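Local coordinates for ferrous iron uptake transporter protein B (Streptococcus thermophilus, PDB 3TAH) that probably couples GTP binding and hydrolysis to ferrous iron uptake across the cell membrane, the present chain being its cytosolic G-protein domain with the attached helical domain, at residues A[172-177]-A[247-252]; A[180-185]-A[201-206]; A[109-114]-A[156-161]; A[68-73]-A[209-214]. The protein carries 1 engineered substitution. All coordinates share one frame; numbering follows the deposited sequence. Where two conformers were deposited one is given.

In the fold
Followed from the N terminus, the chain opens contact 4 first, on helix 67-77 of the G-protein domain. Inside that long loop, contact 3 closes entirely within the nucleotide-binding fold, joining strand 110-115 to helix 151-159 and the turn after it. The chain then enters the helical domain and opens contact 1 at 172-177. Contact 2 follows, a short loop between helices 176-189 and 198-206, nested within the loops of both contact 1 and contact 4. Residues 209-214 close contact 4, tying the two domains together, and 247-252 close contact 1, so these two loops cross. Contact 2 touches both contact 1 and contact 4, whereas contact 3 stands apart.

Contact 1 (A[172-177]-A[247-252]); sequences PIYDDR and NERYAF
Tyr174 and Asp175 meet Glu248 where the chain enters the FeoB cytosolic helical domain, an all-helical unit joined to the G domain. Here the N-cap turn of helix 176-189 is pinned against the flank of helix 241-259. One hydrogen bond spans the contact: Asp175 N donates to Glu248 OE1 over 2.9 Å, reaching the oxygen from 55° above the carboxylate plane. A bend at chi2 (-57°) brings the Glu248 carboxylate up to Asp175 N. The cap itself is formed by Asp175, whose OD1 accepts from Arg177 N at 2.9 Å and, from the opposite face of the carboxylate, from Arg177 NE at 2.8 Å; the second bond belongs to a salt bridge that holds the first turn of the helix. The phenol oxygen of Tyr174 lies near Arg249, but the geometry there is too poor for a hydrogen bond. Tyr174 OH bonds instead to Glu105, while Arg249 NH1 is held by Thr101 and Glu105, so helix 93-105 of the G domain takes both polar ends.

Van der Waals packing completes the contact. The Tyr174 ring lies alongside Glu248, the two side chains running in opposite directions, with Tyr174 CD1 3.6 Å from Glu248 O. Phe252 CB meets the edge of the tyrosine ring. At the far end a CH-pi interaction seals the packing: Pro172 CB sits 3.6 Å from the centroid of the Phe252 ring, almost exactly over its centre.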
# COMPACT_ATOMS: atom_id res chain seq x y z
N PRO A 172 -9.59 -4.33 -0.58
CA PRO A 172 -10.64 -3.74 0.26
C PRO A 172 -11.91 -3.44 -0.54
O PRO A 172 -11.85 -2.76 -1.55
CB PRO A 172 -10.01 -2.43 0.76
CG PRO A 172 -8.55 -2.72 0.77
CD PRO A 172 -8.31 -3.63 -0.41
N ILE A 173 -13.04 -3.98 -0.09
CA ILE A 173 -14.31 -3.78 -0.78
C ILE A 173 -15.01 -2.61 -0.09
O ILE A 173 -15.20 -2.64 1.13
CB ILE A 173 -15.19 -5.06 -0.75
CG1 ILE A 173 -14.52 -6.19 -1.51
CG2 ILE A 173 -16.59 -4.78 -1.35
CD1 ILE A 173 -15.23 -7.55 -1.35
N TYR A 174 -15.36 -1.59 -0.86
CA TYR A 174 -16.00 -0.38 -0.35
C TYR A 174 -17.51 -0.43 -0.57
O TYR A 174 -18.04 -1.45 -1.02
CB TYR A 174 -15.39 0.85 -1.04
CG TYR A 174 -13.90 0.92 -0.86
CD1 TYR A 174 -13.33 0.87 0.43
CD2 TYR A 174 -13.05 1.02 -1.94
CE1 TYR A 174 -11.94 0.93 0.62
CE2 TYR A 174 -11.66 1.07 -1.76
CZ TYR A 174 -11.12 1.03 -0.48
OH TYR A 174 -9.76 1.08 -0.28
N ASP A 175 -18.20 0.66 -0.24
CA ASP A 175 -19.65 0.73 -0.42
C ASP A 175 -20.07 0.33 -1.84
O ASP A 175 -19.37 0.66 -2.81
CB ASP A 175 -20.17 2.15 -0.17
CG ASP A 175 -21.69 2.20 -0.21
OD1 ASP A 175 -22.25 2.66 -1.22
OD2 ASP A 175 -22.30 1.71 0.75
N ASP A 176 -21.19 -0.38 -1.95
CA ASP A 176 -21.75 -0.74 -3.28
C ASP A 176 -21.77 0.38 -4.31
O ASP A 176 -21.55 0.13 -5.50
CB ASP A 176 -23.19 -1.26 -3.17
CG ASP A 176 -23.26 -2.65 -2.58
OD1 ASP A 176 -22.23 -3.35 -2.53
OD2 ASP A 176 -24.37 -3.04 -2.18
N ARG A 177 -22.04 1.60 -3.86
CA ARG A 177 -22.12 2.76 -4.77
C ARG A 177 -20.75 3.16 -5.31
O ARG A 177 -20.64 3.58 -6.47
CB ARG A 177 -22.76 3.96 -4.10
CG ARG A 177 -24.24 3.82 -3.76
CD ARG A 177 -24.65 4.94 -2.82
NE ARG A 177 -24.04 4.78 -1.50
CZ ARG A 177 -24.10 5.68 -0.52
NH1 ARG A 177 -24.76 6.83 -0.67
NH2 ARG A 177 -23.50 5.42 0.64
N ASN A 247 -13.46 8.78 2.79
CA ASN A 247 -14.44 8.27 3.75
C ASN A 247 -14.57 6.75 3.66
O ASN A 247 -14.65 6.08 4.69
CB ASN A 247 -15.81 8.94 3.55
CG ASN A 247 -15.79 10.43 3.88
OD1 ASN A 247 -14.91 10.90 4.60
ND2 ASN A 247 -16.78 11.17 3.36
N GLU A 248 -14.58 6.22 2.43
CA GLU A 248 -14.67 4.76 2.23
C GLU A 248 -13.44 4.03 2.77
O GLU A 248 -13.60 2.96 3.37
CB GLU A 248 -14.94 4.38 0.76
CG GLU A 248 -16.35 4.73 0.28
CD GLU A 248 -17.45 4.09 1.11
OE1 GLU A 248 -17.37 2.90 1.44
OE2 GLU A 248 -18.42 4.79 1.43
N ARG A 249 -12.24 4.57 2.56
CA ARG A 249 -11.03 3.97 3.14
C ARG A 249 -11.12 3.86 4.66
O ARG A 249 -10.94 2.80 5.23
CB ARG A 249 -9.75 4.73 2.74
CG ARG A 249 -9.40 4.69 1.27
CD ARG A 249 -8.03 5.34 0.98
NE ARG A 249 -7.83 5.44 -0.47
CZ ARG A 249 -7.56 4.40 -1.26
NH1 ARG A 249 -7.41 3.17 -0.76
NH2 ARG A 249 -7.42 4.59 -2.57
N TYR A 250 -11.42 4.97 5.32
CA TYR A 250 -11.57 4.97 6.78
C TYR A 250 -12.72 4.10 7.28
O TYR A 250 -12.57 3.45 8.31
CB TYR A 250 -11.67 6.39 7.36
CG TYR A 250 -10.34 7.11 7.36
CD1 TYR A 250 -9.27 6.63 8.12
CD2 TYR A 250 -10.14 8.28 6.62
CE1 TYR A 250 -8.04 7.27 8.12
CE2 TYR A 250 -8.91 8.93 6.63
CZ TYR A 250 -7.86 8.42 7.37
OH TYR A 250 -6.64 9.07 7.38
N ALA A 251 -13.84 4.04 6.56
CA ALA A 251 -14.94 3.16 6.96
C ALA A 251 -14.50 1.68 6.94
O ALA A 251 -14.75 0.93 7.90
CB ALA A 251 -16.18 3.41 6.11
N PHE A 252 -13.83 1.28 5.86
CA PHE A 252 -13.29 -0.07 5.73
C PHE A 252 -12.34 -0.39 6.89
O PHE A 252 -12.45 -1.44 7.53
CB PHE A 252 -12.55 -0.22 4.40
CG PHE A 252 -11.76 -1.49 4.31
CD1 PHE A 252 -12.38 -2.69 3.95
CD2 PHE A 252 -10.39 -1.49 4.56
CE1 PHE A 252 -11.64 -3.86 3.87
CE2 PHE A 252 -9.66 -2.65 4.47
CZ PHE A 252 -10.28 -3.84 4.13

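Contact 2 (A[180-185]-A[201-206]); sequences AAISQI and YAIKLF
Ile185 divides its two branches between Ala202 and Phe206 through a chi1 of -69°: CG2 lies anti to the backbone N and faces Ala202, while CG1 lies beside that N and carries CD1 on toward Phe206. The Phe206 torsion complements this. With chi1 at 179° its ring swings out toward helix 176-189, and Ile185 CD1 arrives at the ring edge, close to the ring plane, touching Phe206 CB at 3.7 Å.

The small residue opposite allows a close fit. Ile185 CG2 lies 3.7 Å from Ala202 CA, and Ile182 CG2 is 4.1 Å from Ala202 CB. Ile182 sends its other branch farther along, where CD1 meets Ile203 CG1 at 3.8 Å. Ala181 lies beside the phenyl group, its CB 3.8 Å from Phe206 CE1. No hydrogen bond crosses the interface. The helix axes approach to 9.0 Å and cross at 109°, with Ile185 and Ala202 the nearest pair by CA atoms.

This is hydrophobic core of the FeoB helical domain, away from the nucleotide. Helix 220-237 sets Ile229 and Thr233 against Ala181, and Thr233 against Phe206; helix 241-259 brings Val245 against Ile203 and Phe206, and helix 210-215 lays Val212 against Leu205. The touching faces are thus buried among helices 210-215, 220-237 and 241-259.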
# COMPACT_ATOMS: atom_id res chain seq x y z
N ALA A 180 -19.70 0.27 -7.79
CA ALA A 180 -20.35 0.46 -9.08
C ALA A 180 -19.55 1.43 -9.95
O ALA A 180 -19.31 1.16 -11.14
CB ALA A 180 -21.81 0.97 -8.89
N ALA A 181 -19.13 2.54 -9.36
CA ALA A 181 -18.29 3.51 -10.06
C ALA A 181 -16.95 2.92 -10.51
O ALA A 181 -16.52 3.14 -11.64
CB ALA A 181 -18.05 4.76 -9.19
N ILE A 182 -16.29 2.19 -9.62
CA ILE A 182 -15.00 1.57 -9.95
C ILE A 182 -15.16 0.55 -11.10
O ILE A 182 -14.36 0.54 -12.06
CB ILE A 182 -14.37 0.90 -8.72
CG1 ILE A 182 -14.00 1.96 -7.67
CG2 ILE A 182 -13.14 0.06 -9.11
CD1 ILE A 182 -13.71 1.36 -6.31
N SER A 183 -16.18 -0.30 -11.00
CA SER A 183 -16.51 -1.26 -12.06
C SER A 183 -16.72 -0.62 -13.44
O SER A 183 -16.24 -1.14 -14.44
CB SER A 183 -17.75 -2.08 -11.69
OG SER A 183 -17.41 -3.07 -10.74
N GLN A 184 -17.45 0.49 -13.48
CA GLN A 184 -17.71 1.21 -14.74
C GLN A 184 -16.46 1.90 -15.28
O GLN A 184 -16.24 1.93 -16.50
CB GLN A 184 -18.88 2.17 -14.59
CG GLN A 184 -20.18 1.39 -14.43
CD GLN A 184 -21.33 2.24 -13.96
OE1 GLN A 184 -21.38 3.42 -14.25
NE2 GLN A 184 -22.25 1.64 -13.22
N ILE A 185 -15.62 2.42 -14.39
CA ILE A 185 -14.34 3.00 -14.81
C ILE A 185 -13.43 1.90 -15.37
O ILE A 185 -12.77 2.10 -16.40
CB ILE A 185 -13.66 3.82 -13.69
CG1 ILE A 185 -14.47 5.09 -13.41
CG2 ILE A 185 -12.23 4.19 -14.09
CD1 ILE A 185 -14.06 5.81 -12.14
N TYR A 201 -5.59 2.34 -10.65
CA TYR A 201 -5.82 3.38 -11.65
C TYR A 201 -7.28 3.82 -11.68
O TYR A 201 -7.55 5.01 -11.81
CB TYR A 201 -5.39 2.91 -13.03
CG TYR A 201 -3.90 2.86 -13.20
CD1 TYR A 201 -3.16 4.04 -13.29
CD2 TYR A 201 -3.22 1.66 -13.29
CE1 TYR A 201 -1.79 4.02 -13.45
CE2 TYR A 201 -1.85 1.63 -13.46
CZ TYR A 201 -1.15 2.81 -13.54
OH TYR A 201 0.22 2.78 -13.69
N ALA A 202 -8.21 2.88 -11.56
CA ALA A 202 -9.63 3.22 -11.58
C ALA A 202 -9.99 4.16 -10.42
O ALA A 202 -10.71 5.14 -10.60
CB ALA A 202 -10.50 1.97 -11.57
N ILE A 203 -9.48 3.86 -9.23
CA ILE A 203 -9.76 4.69 -8.05
C ILE A 203 -9.11 6.06 -8.19
O ILE A 203 -9.73 7.07 -7.86
CB ILE A 203 -9.30 4.01 -6.74
CG1 ILE A 203 -10.16 2.78 -6.47
CG2 ILE A 203 -9.44 4.99 -5.54
CD1 ILE A 203 -9.61 1.85 -5.43
N LYS A 204 -7.87 6.09 -8.68
CA LYS A 204 -7.20 7.37 -8.94
C LYS A 204 -7.93 8.24 -9.94
O LYS A 204 -8.02 9.45 -9.77
CB LYS A 204 -5.77 7.13 -9.42
CG LYS A 204 -4.85 6.66 -8.31
CD LYS A 204 -4.31 7.83 -7.53
CE LYS A 204 -3.71 7.43 -6.20
NZ LYS A 204 -4.77 7.01 -5.24
N LEU A 205 -8.46 7.63 -11.00
CA LEU A 205 -9.24 8.37 -11.98
C LEU A 205 -10.52 8.92 -11.37
O LEU A 205 -10.90 10.07 -11.66
CB LEU A 205 -9.57 7.50 -13.18
CG LEU A 205 -8.35 7.29 -14.09
CD1 LEU A 205 -8.60 6.12 -15.03
CD2 LEU A 205 -8.02 8.57 -14.85
N PHE A 206 -11.16 8.11 -10.53
CA PHE A 206 -12.39 8.52 -9.89
C PHE A 206 -12.16 9.77 -9.04
O PHE A 206 -12.95 10.72 -9.09
CB PHE A 206 -12.98 7.41 -9.02
CG PHE A 206 -14.24 7.81 -8.30
CD1 PHE A 206 -15.47 7.75 -8.95
CD2 PHE A 206 -14.20 8.26 -6.99
CE1 PHE A 206 -16.64 8.14 -8.28
CE2 PHE A 206 -15.37 8.66 -6.31
CZ PHE A 206 -16.59 8.59 -6.96

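Contact 3 (A[109-114]-A[156-161]); sequences PVTIAL and KKAAHT
Thr111 projects from strand 110-115 onto Ala158 and Thr161, packing the last helix of the P-loop GTPase fold against its central sheet. The strand lies between strands 83-89 and 140-142 and leads directly to Asn115, which binds GDP at the start of the Asn-Met-Ile-Asp motif; this contact, however, is at the strand's opposite end.

The van der Waals contacts centre on Thr111. Its chi1 of -67° places OG1 beside the backbone N and CG2 anti to it, so that OG1 is turned to Ala158 and Thr161, CG2 chiefly to Lys157. OG1 lies 3.5 Å from Ala158 CA and close to Thr161 CB, whereas CG2 touches Lys157 CG at 3.8 Å, crossing the lysine at about a right angle. The lysine chain then bends away. Just before the strand, Pro109 contributes CB, 3.6 Å from Thr161 O.

Polar links between the segments run through a bridging water. It bonds to Thr111 OG1 at 2.8 Å, to Pro109 O, and to Thr161 O at 2.7 Å, joining the strand to the turn that follows helix 151-159 without any direct hydrogen bond between them. The turn is also fastened to its own helix. His160 ND1 donates to Lys156 O nearly in the ring plane, and Thr161 OG1 donates to Lys157 O at 2.7 Å, standing 42° above that carbonyl plane.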
# COMPACT_ATOMS: atom_id res chain seq x y z
N PRO A 109 1.40 -8.07 -3.87
CA PRO A 109 0.94 -8.60 -2.56
C PRO A 109 1.63 -7.98 -1.36
O PRO A 109 2.86 -7.85 -1.35
CB PRO A 109 1.27 -10.09 -2.66
CG PRO A 109 1.08 -10.35 -4.09
CD PRO A 109 1.71 -9.19 -4.78
N VAL A 110 0.81 -7.58 -0.39
CA VAL A 110 1.26 -6.91 0.82
C VAL A 110 1.38 -7.89 1.98
O VAL A 110 0.53 -8.76 2.14
CB VAL A 110 0.26 -5.78 1.19
CG1 VAL A 110 0.51 -5.24 2.58
CG2 VAL A 110 0.32 -4.68 0.12
N THR A 111 2.47 -7.75 2.75
CA THR A 111 2.68 -8.44 4.03
C THR A 111 2.92 -7.31 5.05
O THR A 111 3.68 -6.38 4.78
CB THR A 111 3.89 -9.37 3.98
OG1 THR A 111 3.63 -10.46 3.08
CG2 THR A 111 4.22 -9.92 5.38
N ILE A 112 2.26 -7.36 6.21
CA ILE A 112 2.37 -6.28 7.20
C ILE A 112 3.29 -6.67 8.35
O ILE A 112 3.11 -7.75 8.92
CB ILE A 112 0.99 -5.88 7.78
CG1 ILE A 112 0.13 -5.18 6.72
CG2 ILE A 112 1.16 -4.97 9.00
CD1 ILE A 112 -1.33 -4.88 7.20
N ALA A 113 4.27 -5.82 8.67
CA ALA A 113 5.04 -5.90 9.92
C ALA A 113 4.28 -4.96 10.85
O ALA A 113 4.33 -3.75 10.69
CB ALA A 113 6.50 -5.45 9.75
N LEU A 114 3.57 -5.55 11.81
CA LEU A 114 2.76 -4.81 12.75
C LEU A 114 3.74 -4.47 13.86
O LEU A 114 3.89 -5.25 14.83
CB LEU A 114 1.57 -5.66 13.23
CG LEU A 114 0.64 -5.00 14.26
CD1 LEU A 114 -0.06 -3.80 13.63
CD2 LEU A 114 -0.40 -5.97 14.82
N LYS A 156 10.47 -13.57 6.02
CA LYS A 156 10.15 -14.87 5.41
C LYS A 156 8.76 -14.91 4.76
O LYS A 156 8.58 -15.43 3.64
CB LYS A 156 10.23 -15.99 6.46
CG LYS A 156 10.06 -17.41 5.88
CD LYS A 156 10.30 -18.49 6.94
CE LYS A 156 10.05 -19.88 6.38
NZ LYS A 156 10.18 -20.92 7.44
N LYS A 157 7.79 -14.37 5.47
CA LYS A 157 6.42 -14.29 4.98
C LYS A 157 6.35 -13.44 3.71
O LYS A 157 5.78 -13.88 2.70
CB LYS A 157 5.50 -13.73 6.06
CG LYS A 157 4.01 -13.67 5.73
CD LYS A 157 3.43 -15.01 5.29
CE LYS A 157 3.49 -16.05 6.40
NZ LYS A 157 2.71 -17.26 6.02
N ALA A 158 6.94 -12.24 3.77
CA ALA A 158 6.97 -11.35 2.62
C ALA A 158 7.64 -12.03 1.43
O ALA A 158 7.13 -11.96 0.31
CB ALA A 158 7.68 -10.02 2.95
N ALA A 159 8.76 -12.71 1.69
CA ALA A 159 9.49 -13.43 0.63
C ALA A 159 8.67 -14.52 -0.08
O ALA A 159 8.95 -14.80 -1.25
CB ALA A 159 10.82 -14.00 1.15
N HIS A 160 7.68 -15.10 0.62
CA HIS A 160 6.80 -16.15 0.07
C HIS A 160 5.39 -15.67 -0.29
O HIS A 160 4.52 -16.49 -0.55
CB HIS A 160 6.73 -17.33 1.05
CG HIS A 160 8.02 -18.08 1.14
ND1 HIS A 160 8.99 -17.78 2.07
CD2 HIS A 160 8.51 -19.10 0.39
CE1 HIS A 160 10.02 -18.59 1.90
NE2 HIS A 160 9.76 -19.40 0.89
N THR A 161 5.20 -14.35 -0.30
CA THR A 161 3.94 -13.69 -0.62
C THR A 161 4.23 -12.68 -1.74
O THR A 161 4.38 -11.47 -1.50
CB THR A 161 3.35 -13.01 0.62
OG1 THR A 161 3.27 -13.95 1.70
CG2 THR A 161 1.94 -12.45 0.31
O HOH W 1 4.15 -9.58 0.47

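Contact 4 (A[68-73]-A[209-214]); sequences EEKVAR and DSLVEA
Asp209 OD2 is gripped from two directions, by Arg73 NH1 of helix 67-77 and by Val212 N of its own segment, making one side chain both an N-cap and an interdomain salt-bridge partner. As the N-cap of helix 210-215, it accepts from Val212 N at 3.0 Å through the anti lone pair of OD2. Arg73 comes from the G domain, from a helix that follows the Asp-Leu-Pro-Gly motif, predicted to bind GTP, in sequence, as the switch II helix does in related GTPases.

The arginine meets the carboxylate end-on with two nitrogens. NH1 reaches OD2 of Asp209 over 2.8 Å in an almost straight bond (176°), coming from above the carboxylate plane, while NH2 reaches its OD1 at 2.9 Å on the syn side but tilted out of that plane. The grip is therefore not coplanar: both oxygens lie near the guanidinium plane, but the carboxylate is turned 45° against it. A bond from Arg73 NH2 to Met62 O further fixes the guanidinium group. Lys204 of helix 198-206 packs its CE against Arg73 NH2, while its NZ pairs with Glu207.

With 13.0 Å between the two helix axes, long side chains bridge the gap. The aliphatic part of Lys70 contributes, CE touching Leu211 CD2 at 3.9 Å, while its NZ pairs with Asp74. Val212 CG2 lies 3.6 Å from Arg73 NH1. Leu211 lies over one face of the Arg73 guanidinium, its CD1 3.8 Å above the plane and offset toward the rim.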
# COMPACT_ATOMS: atom_id res chain seq x y z
N GLU A 68 8.33 12.42 -2.62
CA GLU A 68 8.44 11.15 -1.91
C GLU A 68 7.28 10.21 -2.24
O GLU A 68 7.49 9.04 -2.52
CB GLU A 68 8.50 11.39 -0.41
CG GLU A 68 9.80 12.02 0.07
CD GLU A 68 9.89 13.53 -0.11
OE1 GLU A 68 8.86 14.20 -0.38
OE2 GLU A 68 11.01 14.06 0.02
N GLU A 69 6.06 10.74 -2.21
CA GLU A 69 4.88 9.98 -2.60
C GLU A 69 4.94 9.54 -4.06
O GLU A 69 4.54 8.43 -4.40
CB GLU A 69 3.63 10.82 -2.39
CG GLU A 69 3.25 11.01 -0.95
CD GLU A 69 2.19 12.07 -0.81
OE1 GLU A 69 1.02 11.72 -0.56
OE2 GLU A 69 2.53 13.25 -0.97
N LYS A 70 5.44 10.42 -4.93
CA LYS A 70 5.56 10.10 -6.36
C LYS A 70 6.59 8.99 -6.59
O LYS A 70 6.35 8.07 -7.36
CB LYS A 70 5.90 11.34 -7.20
CG LYS A 70 5.85 11.06 -8.69
CD LYS A 70 5.98 12.32 -9.56
CE LYS A 70 5.86 11.98 -11.03
NZ LYS A 70 6.99 11.14 -11.51
N VAL A 71 7.73 9.07 -5.91
CA VAL A 71 8.75 8.02 -6.01
C VAL A 71 8.16 6.67 -5.61
O VAL A 71 8.34 5.68 -6.32
CB VAL A 71 10.02 8.37 -5.19
CG1 VAL A 71 10.82 7.11 -4.75
CG2 VAL A 71 10.89 9.33 -6.02
N ALA A 72 7.43 6.64 -4.49
CA ALA A 72 6.86 5.37 -4.01
C ALA A 72 5.87 4.81 -5.03
O ALA A 72 5.93 3.64 -5.40
CB ALA A 72 6.21 5.56 -2.66
N ARG A 73 4.95 5.66 -5.49
CA ARG A 73 3.95 5.23 -6.47
C ARG A 73 4.57 4.69 -7.76
O ARG A 73 4.22 3.58 -8.18
CB ARG A 73 3.01 6.39 -6.81
CG ARG A 73 1.88 5.98 -7.71
CD ARG A 73 1.24 7.16 -8.38
NE ARG A 73 0.51 8.02 -7.45
CZ ARG A 73 -0.41 8.91 -7.80
NH1 ARG A 73 -0.75 9.07 -9.08
NH2 ARG A 73 -1.01 9.65 -6.87
N ASP A 209 -7.07 12.22 -9.75
CA ASP A 209 -5.64 12.30 -9.54
C ASP A 209 -4.96 12.89 -10.77
O ASP A 209 -5.01 12.33 -11.86
CB ASP A 209 -5.08 10.91 -9.26
CG ASP A 209 -3.63 10.96 -8.87
OD1 ASP A 209 -3.35 11.12 -7.66
OD2 ASP A 209 -2.78 10.84 -9.77
N SER A 210 -4.32 14.03 -10.59
CA SER A 210 -3.73 14.77 -11.71
C SER A 210 -2.57 14.04 -12.39
O SER A 210 -2.37 14.21 -13.58
CB SER A 210 -3.33 16.18 -11.25
OG SER A 210 -2.45 16.11 -10.17
N LEU A 211 -1.81 13.24 -11.64
CA LEU A 211 -0.70 12.47 -12.23
C LEU A 211 -1.18 11.35 -13.15
O LEU A 211 -0.64 11.18 -14.24
CB LEU A 211 0.19 11.87 -11.14
CG LEU A 211 1.14 12.79 -10.38
CD1 LEU A 211 1.74 12.03 -9.19
CD2 LEU A 211 2.23 13.32 -11.30
N VAL A 212 -2.18 10.59 -12.71
CA VAL A 212 -2.74 9.51 -13.53
C VAL A 212 -3.40 10.11 -14.76
O VAL A 212 -3.22 9.59 -15.87
CB VAL A 212 -3.69 8.60 -12.72
CG1 VAL A 212 -4.53 7.72 -13.63
CG2 VAL A 212 -2.88 7.74 -11.72
N GLU A 213 -4.13 11.21 -14.60
CA GLU A 213 -4.80 11.86 -15.74
C GLU A 213 -3.82 12.34 -16.81
O GLU A 213 -4.06 12.20 -18.00
CB GLU A 213 -5.65 13.03 -15.27
CG GLU A 213 -6.86 12.58 -14.49
CD GLU A 213 -7.62 13.70 -13.85
OE1 GLU A 213 -7.11 14.83 -13.75
OE2 GLU A 213 -8.76 13.45 -13.42
N ALA A 214 -2.71 12.90 -16.36
CA ALA A 214 -1.66 13.36 -17.27
C ALA A 214 -0.91 12.20 -17.92
O ALA A 214 -0.48 12.33 -19.05
CB ALA A 214 -0.69 14.27 -16.52